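Side-chain contacts in 3-polyprenyl-4-hydroxybenzoate decarboxylase and related decarboxylases (Pelotomaculum thermopropionicum, PDB 6H6X), which binds prenylated FMN and, as the UbiD-class enzyme HmfF, probably interconverts 2,5-furandicarboxylic acid and 2-furoic acid by reversible decarboxylation: residues G77-L82 / V319-L324; E87-C92 / L206-L211; L114-I119 / V278-Q283; T384-Q387 / D391-I394. The protein carries 8 engineered substitutions. One frame throughout, in Å; residues are numbered along the deposited sequence.

In the fold
Interactions 1 and 2 share helix 75-87 and the loop that leaves it, with centres 20 Å apart and nearest atoms about 5 Å apart. Interaction 2 is the one at the active site: its Glu210 binds manganese and potassium and touches the prenylated FMN. Interaction 3 lies in the Rift-related region, its centre 29 Å from that of interaction 2, and packs a short helix on the branched antiparallel sheet. Interaction 4 forms part of a separate calcium site beside the second subunit, about 41 Å between centres from interaction 2. Interactions 1 and 4 reach opposite strands, outermost within the chain, of one five-stranded sheet, with centres 24 Å apart.

Interaction 1. Residues G77-L82 / V319-L324; sequences GMLEKL and VKNVHL
A single methyl group, Leu79 CD1, makes the whole contact, resting against an amide oxygen and a valine methyl at once. It lies 3.9 Å from Asn321 OD1 and 4.1 Å from Val322 CG2. The leucine leaves its helix with CG anti to the carbonyl carbon (chi1 -57°) and CD1 extended beyond it (chi2 178°), which carries this methyl across to the strand. Leu79 meets the asparagine side chain at roughly a right angle and the valine at a slant. The interaction with Val322 is a purely apolar, narrow one of methyl on methyl. Asn321 OD1 accepts a weak hydrogen bond from Val322 N, the next residue, at 3.0 Å; this ties the group facing the leucine to the backbone beside it. Lys320 and Asn321 both face Ser337 in a classic beta bulge of the same strand. Val322 also packs on Leu308 of helix 294-315, while Glu80, one residue beyond Leu79, forms a salt bridge with Arg313 of that helix. Helix 75-87 of the N-terminal region thus lies beside both helix 294-315 and strand 319-324, a strand of the C-terminal sheet that is outermost within the chain and pairs with strand 333-338.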
loop_
_atom_site.group_PDB
_atom_site.type_symbol
_atom_site.label_atom_id
_atom_site.label_comp_id
_atom_site.label_asym_id
_atom_site.label_seq_id
_atom_site.Cartn_x
_atom_site.Cartn_y
_atom_site.Cartn_z
ATOM N N GLY B 77 -14.570 7.818 -17.084
ATOM C CA GLY B 77 -15.635 7.228 -17.921
ATOM C C GLY B 77 -15.394 5.792 -18.394
ATOM O O GLY B 77 -16.264 5.189 -19.025
ATOM N N MET B 78 -14.213 5.259 -18.094
ATOM C CA MET B 78 -13.747 3.927 -18.567
ATOM C C MET B 78 -14.766 2.832 -18.352
ATOM O O MET B 78 -15.152 2.124 -19.318
ATOM C CB MET B 78 -12.434 3.618 -17.846
ATOM C CG MET B 78 -11.847 2.213 -18.016
ATOM S SD MET B 78 -10.090 2.129 -17.591
ATOM C CE MET B 78 -10.192 3.060 -16.068
ATOM N N LEU B 79 -15.272 2.698 -17.122
ATOM C CA LEU B 79 -16.133 1.568 -16.832
ATOM C C LEU B 79 -17.444 1.616 -17.585
ATOM O O LEU B 79 -17.960 0.570 -18.051
ATOM C CB LEU B 79 -16.345 1.385 -15.331
ATOM C CG LEU B 79 -15.068 1.203 -14.482
ATOM C CD1 LEU B 79 -15.392 1.073 -12.998
ATOM C CD2 LEU B 79 -14.222 0.013 -14.960
ATOM N N GLU B 80 -17.983 2.831 -17.701
ATOM C CA GLU B 80 -19.247 3.054 -18.413
ATOM C C GLU B 80 -18.998 2.900 -19.904
ATOM O O GLU B 80 -19.783 2.265 -20.588
ATOM C CB GLU B 80 -19.876 4.443 -18.100
ATOM C CG GLU B 80 -20.562 4.538 -16.711
ATOM C CD GLU B 80 -19.662 5.117 -15.591
ATOM O OE1 GLU B 80 -20.205 5.605 -14.579
ATOM O OE2 GLU B 80 -18.398 5.138 -15.708
ATOM N N LYS B 81 -17.888 3.415 -20.424
ATOM C CA LYS B 81 -17.596 3.157 -21.848
ATOM C C LYS B 81 -17.510 1.650 -22.148
ATOM O O LYS B 81 -18.047 1.185 -23.145
ATOM C CB LYS B 81 -16.345 3.889 -22.340
ATOM C CG LYS B 81 -16.476 4.263 -23.818
ATOM C CD LYS B 81 -15.171 4.265 -24.607
ATOM C CE LYS B 81 -15.319 4.946 -25.969
ATOM N NZ LYS B 81 -16.472 4.396 -26.734
ATOM N N LEU B 82 -16.889 0.871 -21.243
ATOM C CA LEU B 82 -16.767 -0.581 -21.466
ATOM C C LEU B 82 -18.137 -1.250 -21.431
ATOM O O LEU B 82 -18.447 -2.044 -22.310
ATOM C CB LEU B 82 -15.763 -1.246 -20.507
ATOM C CG LEU B 82 -15.459 -2.739 -20.743
ATOM C CD1 LEU B 82 -15.064 -3.059 -22.188
ATOM C CD2 LEU B 82 -14.356 -3.202 -19.793
ATOM N N VAL B 319 -24.063 4.385 -5.440
ATOM C CA VAL B 319 -22.668 3.973 -5.741
ATOM C C VAL B 319 -21.929 4.991 -6.596
ATOM O O VAL B 319 -22.419 5.385 -7.604
ATOM C CB VAL B 319 -22.648 2.581 -6.422
ATOM C CG1 VAL B 319 -23.163 2.668 -7.861
ATOM C CG2 VAL B 319 -21.258 1.977 -6.380
ATOM N N LYS B 320 -20.759 5.442 -6.168
ATOM C CA LYS B 320 -19.910 6.321 -6.971
ATOM C C LYS B 320 -18.860 5.502 -7.780
ATOM O O LYS B 320 -18.606 5.810 -8.951
ATOM C CB LYS B 320 -19.201 7.319 -6.076
ATOM N N ASN B 321 -18.200 4.512 -7.156
ATOM C CA ASN B 321 -17.138 3.762 -7.845
ATOM C C ASN B 321 -16.894 2.380 -7.243
ATOM O O ASN B 321 -17.368 2.073 -6.134
ATOM C CB ASN B 321 -15.844 4.569 -7.830
ATOM C CG ASN B 321 -15.039 4.446 -9.159
ATOM O OD1 ASN B 321 -15.236 3.534 -10.033
ATOM N ND2 ASN B 321 -14.147 5.395 -9.323
ATOM N N VAL B 322 -16.188 1.545 -7.995
ATOM C CA VAL B 322 -15.778 0.208 -7.567
ATOM C C VAL B 322 -14.337 -0.017 -8.016
ATOM O O VAL B 322 -13.885 0.588 -8.991
ATOM C CB VAL B 322 -16.711 -0.854 -8.130
ATOM C CG1 VAL B 322 -18.170 -0.526 -7.784
ATOM C CG2 VAL B 322 -16.571 -0.995 -9.636
ATOM N N HIS B 323 -13.612 -0.813 -7.244
ATOM C CA HIS B 323 -12.241 -1.201 -7.533
ATOM C C HIS B 323 -12.020 -2.665 -7.053
ATOM O O HIS B 323 -12.269 -3.016 -5.881
ATOM C CB HIS B 323 -11.302 -0.278 -6.798
ATOM C CG HIS B 323 -9.855 -0.557 -7.028
ATOM N ND1 HIS B 323 -8.900 -0.374 -6.054
ATOM C CD2 HIS B 323 -9.187 -0.958 -8.134
ATOM C CE1 HIS B 323 -7.705 -0.654 -6.547
ATOM N NE2 HIS B 323 -7.851 -1.002 -7.817
ATOM N N LEU B 324 -11.571 -3.505 -7.960
ATOM C CA LEU B 324 -10.986 -4.798 -7.626
ATOM C C LEU B 324 -9.499 -4.627 -7.426
ATOM O O LEU B 324 -8.784 -4.346 -8.370
ATOM C CB LEU B 324 -11.290 -5.823 -8.711
ATOM C CG LEU B 324 -12.764 -6.134 -8.851
ATOM C CD1 LEU B 324 -13.069 -6.923 -10.120
ATOM C CD2 LEU B 324 -13.269 -6.900 -7.626
#

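Interaction 2. Residues E87-C92 / L206-L211; sequences ENPVPC and LGVDEL. With K (potassium ion), chain G; MN (manganese (II) ion), chain H.
Cys92 and Leu211 mark the closer backbone approach, their CA atoms 7.1 Å apart, as the irregular chain from Pro89 to Cys92 runs 43° away from the direction of residues 208-211. Near the start of this path, Pro89 CG meets Val208 CG2 at 3.7 Å, the ring and the valine crossing at about a right angle. With CG2 anti to the backbone N, Val208 offers this branch to the proline. At the other end Cys92 SG rests on the backbone of Leu211, 3.4 Å from its O, and also lies against its CB. Between these two points Asp209 caps helix 210-217: its OD1 accepts from Leu211 N at 2.8 Å, the donor standing 52° out of the carboxylate plane, while OD2 forms a salt bridge with Arg146. The next residue, Glu210, turns away from the proline-rich loop, and its OE2 bridges manganese (2.3 Å) and potassium (2.6 Å). Asn147 and His169 also bind the manganese. Apolar and sulfur contacts, with a backbone hydrogen bond between Val90 and Glu212, therefore join the loop to the helix, while capping and metal bonds probably help to hold the same turn at the prenylated FMN pocket.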
loop_
_atom_site.group_PDB
_atom_site.type_symbol
_atom_site.label_atom_id
_atom_site.label_comp_id
_atom_site.label_asym_id
_atom_site.label_seq_id
_atom_site.Cartn_x
_atom_site.Cartn_y
_atom_site.Cartn_z
ATOM N N GLU B 87 -22.975 -3.661 -24.201
ATOM C CA GLU B 87 -24.426 -3.567 -24.480
ATOM C C GLU B 87 -24.676 -3.327 -25.975
ATOM O O GLU B 87 -25.602 -3.925 -26.532
ATOM C CB GLU B 87 -25.104 -2.486 -23.580
ATOM C CG GLU B 87 -26.507 -1.962 -23.963
ATOM C CD GLU B 87 -27.659 -2.980 -23.948
ATOM O OE1 GLU B 87 -27.426 -4.202 -23.801
ATOM O OE2 GLU B 87 -28.823 -2.542 -24.107
ATOM N N ASN B 88 -23.838 -2.498 -26.610
ATOM C CA ASN B 88 -24.027 -2.118 -28.020
ATOM C C ASN B 88 -22.848 -2.480 -28.930
ATOM O O ASN B 88 -22.103 -1.610 -29.357
ATOM C CB ASN B 88 -24.326 -0.609 -28.113
ATOM C CG ASN B 88 -25.628 -0.240 -27.416
ATOM O OD1 ASN B 88 -25.603 0.321 -26.321
ATOM N ND2 ASN B 88 -26.769 -0.609 -28.014
ATOM N N PRO B 89 -22.687 -3.762 -29.249
ATOM C CA PRO B 89 -21.603 -4.129 -30.163
ATOM C C PRO B 89 -21.807 -3.557 -31.566
ATOM O O PRO B 89 -22.924 -3.284 -31.943
ATOM C CB PRO B 89 -21.664 -5.649 -30.215
ATOM C CG PRO B 89 -22.556 -6.063 -29.087
ATOM C CD PRO B 89 -23.485 -4.922 -28.842
ATOM N N VAL B 90 -20.723 -3.439 -32.316
ATOM C CA VAL B 90 -20.664 -2.764 -33.618
ATOM C C VAL B 90 -20.046 -3.740 -34.609
ATOM O O VAL B 90 -19.006 -4.293 -34.323
ATOM C CB VAL B 90 -19.781 -1.501 -33.502
ATOM C CG1 VAL B 90 -19.237 -1.029 -34.841
ATOM C CG2 VAL B 90 -20.558 -0.379 -32.830
ATOM N N PRO B 91 -20.673 -3.951 -35.782
ATOM C CA PRO B 91 -20.049 -4.909 -36.708
ATOM C C PRO B 91 -18.603 -4.580 -37.129
ATOM O O PRO B 91 -18.194 -3.418 -37.185
ATOM C CB PRO B 91 -20.980 -4.884 -37.927
ATOM C CG PRO B 91 -22.335 -4.590 -37.334
ATOM C CD PRO B 91 -22.058 -3.638 -36.186
ATOM N N CYS B 92 -17.850 -5.643 -37.373
ATOM C CA CYS B 92 -16.502 -5.566 -37.922
ATOM C C CYS B 92 -16.615 -5.529 -39.431
ATOM O O CYS B 92 -17.613 -5.984 -40.007
ATOM C CB CYS B 92 -15.688 -6.798 -37.493
ATOM S SG CYS B 92 -15.401 -6.856 -35.709
ATOM N N LEU B 206 -24.282 -16.161 -23.822
ATOM C CA LEU B 206 -23.603 -17.134 -24.686
ATOM C C LEU B 206 -23.282 -16.713 -26.144
ATOM O O LEU B 206 -22.352 -17.269 -26.741
ATOM C CB LEU B 206 -24.378 -18.459 -24.652
ATOM C CG LEU B 206 -23.778 -19.698 -25.317
ATOM C CD1 LEU B 206 -22.334 -19.928 -24.898
ATOM C CD2 LEU B 206 -24.635 -20.912 -24.983
ATOM N N GLY B 207 -24.007 -15.745 -26.712
ATOM C CA GLY B 207 -23.809 -15.374 -28.130
ATOM C C GLY B 207 -23.471 -13.931 -28.519
ATOM O O GLY B 207 -24.048 -13.408 -29.486
ATOM N N VAL B 208 -22.550 -13.270 -27.815
ATOM C CA VAL B 208 -22.097 -11.943 -28.270
ATOM C C VAL B 208 -20.609 -11.975 -28.593
ATOM O O VAL B 208 -19.771 -12.458 -27.819
ATOM C CB VAL B 208 -22.514 -10.759 -27.355
ATOM C CG1 VAL B 208 -22.132 -10.994 -25.933
ATOM C CG2 VAL B 208 -21.908 -9.444 -27.825
ATOM N N ASP B 209 -20.317 -11.443 -29.771
ATOM C CA ASP B 209 -19.029 -11.574 -30.408
ATOM C C ASP B 209 -18.122 -10.498 -29.814
ATOM O O ASP B 209 -18.340 -9.285 -29.976
ATOM C CB ASP B 209 -19.223 -11.424 -31.925
ATOM C CG ASP B 209 -17.924 -11.385 -32.703
ATOM O OD1 ASP B 209 -16.835 -11.540 -32.119
ATOM O OD2 ASP B 209 -18.007 -11.194 -33.932
ATOM N N GLU B 210 -17.090 -10.945 -29.100
ATOM C CA GLU B 210 -16.153 -9.975 -28.531
ATOM C C GLU B 210 -15.405 -9.137 -29.547
ATOM O O GLU B 210 -14.975 -8.039 -29.211
ATOM C CB GLU B 210 -15.192 -10.635 -27.567
ATOM C CG GLU B 210 -15.927 -11.119 -26.333
ATOM C CD GLU B 210 -16.344 -12.575 -26.408
ATOM O OE1 GLU B 210 -16.491 -13.177 -27.517
ATOM O OE2 GLU B 210 -16.488 -13.124 -25.302
ATOM N N LEU B 211 -15.280 -9.583 -30.783
ATOM C CA LEU B 211 -14.651 -8.693 -31.820
ATOM C C LEU B 211 -15.528 -7.457 -32.118
ATOM O O LEU B 211 -15.021 -6.386 -32.398
ATOM C CB LEU B 211 -14.362 -9.471 -33.107
ATOM C CG LEU B 211 -13.359 -10.612 -32.995
ATOM C CD1 LEU B 211 -13.115 -11.213 -34.378
ATOM C CD2 LEU B 211 -12.024 -10.180 -32.389
HETATM K K K G . -14.539 -13.571 -23.598
HETATM MN MN MN H . -17.773 -15.039 -24.980
HETATM O O HOH W 1 -17.951 -13.892 -22.887
#

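Interaction 3. Residues L114-I119 / V278-Q283; sequences LKMLPI and VTHRRQ
Apolar contact between Met116 and Val278 dominates here, the two side chains reaching toward each other tip to tip. The terminal methyl, Met116 CE, lies 3.4 Å from Val278 CG1, closer than usual for two carbons, so the exact separation is best treated with caution. Met116 sets out with CG anti to its carbonyl carbon, and the bend at its last torsion (chi3 58°) swings CE toward the strand. Val278 presents CG1, the branch lying anti to its backbone N. Leu117, the residue after Met116, packs on Ile240, which also touches His280.

The same methyl makes a second, aromatic contact. It approaches the His280 ring obliquely, with CE 3.9 Å from CD2, and thereby spans two residues, Val278 and His280, that project from one side of the strand. The intervening Thr279 points away and gives its hydroxyl to Val102 O.

Beside this contact, a polar bond lies within residues 114-119. After the helix the chain turns sharply at Pro118, the centre of an inverse gamma turn, with a weak bond from Ile119 N to Leu117 O at 2.8 Å.

Backbone pairing of Val278 with Ile107 and His280 with Cys105 places strand 105-107 alongside, and Met116 touches Ile107 as well. A methionine at the end of short helix 113-116 therefore packs over neighbouring antiparallel strands, joining this helix to the branched sheet of the Rift-related, FMN-binding-type region of the UbiD fold.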
loop_
_atom_site.group_PDB
_atom_site.type_symbol
_atom_site.label_atom_id
_atom_site.label_comp_id
_atom_site.label_asym_id
_atom_site.label_seq_id
_atom_site.Cartn_x
_atom_site.Cartn_y
_atom_site.Cartn_z
ATOM N N LEU B 114 8.604 -22.687 -32.156
ATOM C CA LEU B 114 9.797 -22.256 -31.413
ATOM C C LEU B 114 10.960 -21.756 -32.247
ATOM O O LEU B 114 11.739 -20.933 -31.747
ATOM C CB LEU B 114 10.318 -23.334 -30.452
ATOM C CG LEU B 114 9.907 -23.237 -28.977
ATOM C CD1 LEU B 114 10.829 -24.118 -28.121
ATOM C CD2 LEU B 114 9.926 -21.806 -28.428
ATOM N N LYS B 115 11.104 -22.237 -33.480
ATOM C CA LYS B 115 12.126 -21.681 -34.381
ATOM C C LYS B 115 11.743 -20.288 -34.868
ATOM O O LYS B 115 12.610 -19.427 -34.983
ATOM C CB LYS B 115 12.407 -22.585 -35.598
ATOM C CG LYS B 115 13.337 -23.773 -35.328
ATOM C CD LYS B 115 14.461 -23.911 -36.367
ATOM C CE LYS B 115 13.958 -24.255 -37.766
ATOM N NZ LYS B 115 13.426 -25.647 -37.905
ATOM N N MET B 116 10.460 -20.059 -35.168
ATOM C CA MET B 116 10.041 -18.754 -35.710
ATOM C C MET B 116 9.912 -17.661 -34.663
ATOM O O MET B 116 10.205 -16.483 -34.935
ATOM C CB MET B 116 8.686 -18.871 -36.383
ATOM C CG MET B 116 8.622 -19.810 -37.565
ATOM S SD MET B 116 6.909 -20.028 -38.058
ATOM C CE MET B 116 6.503 -18.330 -38.381
ATOM N N LEU B 117 9.454 -18.041 -33.472
ATOM C CA LEU B 117 8.954 -17.045 -32.524
ATOM C C LEU B 117 9.630 -17.149 -31.164
ATOM O O LEU B 117 9.803 -18.254 -30.600
ATOM C CB LEU B 117 7.466 -17.224 -32.338
ATOM C CG LEU B 117 6.604 -17.124 -33.605
ATOM C CD1 LEU B 117 5.157 -17.356 -33.230
ATOM C CD2 LEU B 117 6.791 -15.785 -34.317
ATOM N N PRO B 118 9.998 -15.996 -30.615
ATOM C CA PRO B 118 10.671 -15.938 -29.333
ATOM C C PRO B 118 9.675 -16.120 -28.164
ATOM O O PRO B 118 9.467 -15.222 -27.405
ATOM C CB PRO B 118 11.263 -14.536 -29.345
ATOM C CG PRO B 118 10.248 -13.732 -30.113
ATOM C CD PRO B 118 9.796 -14.657 -31.195
ATOM N N ILE B 119 9.119 -17.306 -28.028
ATOM C CA ILE B 119 8.105 -17.549 -27.058
ATOM C C ILE B 119 8.820 -17.762 -25.737
ATOM O O ILE B 119 9.543 -18.739 -25.602
ATOM C CB ILE B 119 7.253 -18.759 -27.428
ATOM C CG1 ILE B 119 6.588 -18.506 -28.777
ATOM C CG2 ILE B 119 6.213 -19.063 -26.353
ATOM C CD1 ILE B 119 5.985 -19.715 -29.391
ATOM N N VAL B 278 0.746 -20.369 -40.086
ATOM C CA VAL B 278 1.168 -19.223 -39.372
ATOM C C VAL B 278 1.296 -18.125 -40.383
ATOM O O VAL B 278 1.927 -18.334 -41.367
ATOM C CB VAL B 278 2.577 -19.411 -38.742
ATOM C CG1 VAL B 278 3.095 -18.097 -38.162
ATOM C CG2 VAL B 278 2.555 -20.490 -37.671
ATOM N N THR B 279 0.740 -16.938 -40.123
ATOM C CA THR B 279 0.970 -15.765 -40.975
ATOM C C THR B 279 1.385 -14.624 -40.110
ATOM O O THR B 279 0.992 -14.522 -38.939
ATOM C CB THR B 279 -0.287 -15.352 -41.837
ATOM O OG1 THR B 279 -1.261 -14.667 -41.040
ATOM C CG2 THR B 279 -0.977 -16.572 -42.443
ATOM N N HIS B 280 2.176 -13.734 -40.668
ATOM C CA HIS B 280 2.652 -12.624 -39.906
ATOM C C HIS B 280 3.024 -11.468 -40.753
ATOM O O HIS B 280 3.239 -11.611 -41.946
ATOM C CB HIS B 280 3.807 -13.032 -38.953
ATOM C CG HIS B 280 5.035 -13.548 -39.618
ATOM N ND1 HIS B 280 6.024 -12.719 -40.113
ATOM C CD2 HIS B 280 5.458 -14.816 -39.833
ATOM C CE1 HIS B 280 6.995 -13.467 -40.627
ATOM N NE2 HIS B 280 6.664 -14.744 -40.484
ATOM N N ARG B 281 3.065 -10.300 -40.128
ATOM C CA ARG B 281 3.734 -9.174 -40.709
ATOM C C ARG B 281 5.215 -9.473 -40.992
ATOM O O ARG B 281 5.916 -10.281 -40.288
ATOM C CB ARG B 281 3.727 -7.984 -39.775
ATOM C CG ARG B 281 2.410 -7.287 -39.636
ATOM C CD ARG B 281 2.577 -6.141 -38.709
ATOM N NE ARG B 281 1.327 -5.492 -38.438
ATOM C CZ ARG B 281 0.996 -4.233 -38.777
ATOM N NH1 ARG B 281 1.818 -3.426 -39.430
ATOM N NH2 ARG B 281 -0.215 -3.765 -38.453
ATOM N N ARG B 282 5.687 -8.762 -42.006
ATOM C CA ARG B 282 7.094 -8.658 -42.284
ATOM C C ARG B 282 7.709 -8.032 -41.044
ATOM O O ARG B 282 7.287 -6.938 -40.608
ATOM C CB ARG B 282 7.327 -7.753 -43.512
ATOM C CG ARG B 282 8.779 -7.608 -43.985
ATOM C CD ARG B 282 8.866 -7.031 -45.401
ATOM N NE ARG B 282 8.181 -7.898 -46.379
ATOM C CZ ARG B 282 6.974 -7.689 -46.933
ATOM N NH1 ARG B 282 6.228 -6.595 -46.656
ATOM N NH2 ARG B 282 6.499 -8.601 -47.783
ATOM N N GLN B 283 8.684 -8.739 -40.478
ATOM C CA GLN B 283 9.400 -8.282 -39.284
ATOM C C GLN B 283 8.423 -8.014 -38.124
ATOM O O GLN B 283 8.241 -6.873 -37.678
ATOM C CB GLN B 283 10.311 -7.073 -39.619
ATOM C CG GLN B 283 11.449 -7.429 -40.596
ATOM C CD GLN B 283 12.655 -6.487 -40.517
ATOM O OE1 GLN B 283 12.538 -5.325 -40.083
ATOM N NE2 GLN B 283 13.829 -6.988 -40.930
#

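Interaction 4. Residues T384-Q387 / D391-I394; sequences TRCQ and DVTI. Engineered in segment 391-394: Thr393 (natural residue Phe). With CA (calcium ion), chain J.
Arg385 and Asp391 share a calcium ion, the first through its backbone O at 2.6 Å and the second through carboxylate OD2 at 2.8 Å. A water and the backbone oxygens of Asp418 and Thr420 complete the site. Asp391 OD2 also accepts a bond from Gln387 N, 2.8 Å long and nearly straight at 177°, on its anti side and 21° out of the carboxylate plane. One oxygen thus serves both metal and amide, which probably restricts the rotation of the carboxylate. In return Asp391 N donates to Gln387 O at 2.7 Å, so the two residues are joined twice. The aspartate torsion (chi1 -70°) sets CG anti to the carbonyl carbon and turns the group toward calcium. Behind this polar shell, Cys386 SG covers Asp391 CB at 3.9 Å and reaches Val392 CG2 at 4.3 Å. The Arg385 guanidinium leads away from the site to a salt bridge with Glu369. Gln387 occupies the N-cap position of short helix 388-391, which links the end of helix 375-385 to strand 392-395. This strand, outermost within the chain, pairs with strand 414-418, whose Ile417 and Met415 meet Cys386 and Val392 respectively, while Ile394 of the second subunit packs on Val392.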
loop_
_atom_site.group_PDB
_atom_site.type_symbol
_atom_site.label_atom_id
_atom_site.label_comp_id
_atom_site.label_asym_id
_atom_site.label_seq_id
_atom_site.Cartn_x
_atom_site.Cartn_y
_atom_site.Cartn_z
ATOM N N THR B 384 -10.755 3.341 11.287
ATOM C CA THR B 384 -11.426 4.357 12.078
ATOM C C THR B 384 -12.957 4.286 12.006
ATOM O O THR B 384 -13.617 4.850 12.845
ATOM C CB THR B 384 -10.862 5.767 11.742
ATOM O OG1 THR B 384 -11.127 6.075 10.387
ATOM C CG2 THR B 384 -9.314 5.830 11.905
ATOM N N ARG B 385 -13.525 3.577 11.054
ATOM C CA ARG B 385 -14.981 3.543 10.827
ATOM C C ARG B 385 -15.610 2.168 10.832
ATOM O O ARG B 385 -16.803 2.059 10.625
ATOM C CB ARG B 385 -15.328 4.205 9.503
ATOM C CG ARG B 385 -14.842 5.640 9.409
ATOM C CD ARG B 385 -14.868 6.175 8.004
ATOM N NE ARG B 385 -14.360 7.535 8.028
ATOM C CZ ARG B 385 -14.314 8.359 6.988
ATOM N NH1 ARG B 385 -14.727 7.955 5.787
ATOM N NH2 ARG B 385 -13.849 9.593 7.154
ATOM N N CYS B 386 -14.848 1.107 11.088
ATOM C CA CYS B 386 -15.432 -0.217 11.172
ATOM C C CYS B 386 -15.416 -0.678 12.629
ATOM O O CYS B 386 -14.368 -0.673 13.286
ATOM C CB CYS B 386 -14.707 -1.187 10.257
ATOM S SG CYS B 386 -15.104 -2.934 10.564
ATOM N N GLN B 387 -16.589 -1.055 13.130
ATOM C CA GLN B 387 -16.752 -1.737 14.417
ATOM C C GLN B 387 -17.180 -3.165 14.109
ATOM O O GLN B 387 -18.322 -3.369 13.709
ATOM C CB GLN B 387 -17.813 -0.995 15.271
ATOM C CG GLN B 387 -17.242 0.237 15.990
ATOM C CD GLN B 387 -16.081 -0.124 16.957
ATOM O OE1 GLN B 387 -15.019 0.514 16.948
ATOM N NE2 GLN B 387 -16.270 -1.170 17.734
ATOM N N ASP B 391 -20.260 -4.310 12.001
ATOM C CA ASP B 391 -19.981 -3.949 10.609
ATOM C C ASP B 391 -19.413 -5.056 9.694
ATOM O O ASP B 391 -19.127 -4.788 8.542
ATOM C CB ASP B 391 -19.027 -2.733 10.623
ATOM C CG ASP B 391 -19.705 -1.459 11.118
ATOM O OD1 ASP B 391 -20.967 -1.311 10.907
ATOM O OD2 ASP B 391 -18.981 -0.569 11.661
ATOM N N VAL B 392 -19.273 -6.273 10.205
ATOM C CA VAL B 392 -18.714 -7.415 9.492
ATOM C C VAL B 392 -19.751 -8.503 9.338
ATOM O O VAL B 392 -20.284 -8.949 10.324
ATOM C CB VAL B 392 -17.505 -8.012 10.194
ATOM C CG1 VAL B 392 -17.022 -9.285 9.515
ATOM C CG2 VAL B 392 -16.357 -7.034 10.250
ATOM N N THR B 393 -19.995 -8.967 8.115
ATOM C CA THR B 393 -20.765 -10.169 7.874
ATOM C C THR B 393 -19.856 -11.214 7.220
ATOM O O THR B 393 -19.072 -10.890 6.322
ATOM C CB THR B 393 -21.924 -9.876 6.908
ATOM O OG1 THR B 393 -21.383 -9.163 5.751
ATOM C CG2 THR B 393 -22.934 -9.016 7.535
ATOM N N ILE B 394 -20.035 -12.479 7.613
ATOM C CA ILE B 394 -19.338 -13.600 7.081
ATOM C C ILE B 394 -20.289 -14.556 6.377
ATOM O O ILE B 394 -21.406 -14.778 6.876
ATOM C CB ILE B 394 -18.645 -14.278 8.234
ATOM C CG1 ILE B 394 -17.561 -13.379 8.788
ATOM C CG2 ILE B 394 -18.062 -15.653 7.826
ATOM C CD1 ILE B 394 -17.004 -13.819 10.129
HETATM CA CA CA J . -19.234 1.471 9.783
HETATM O O HOH W 2 -21.816 2.103 9.527
#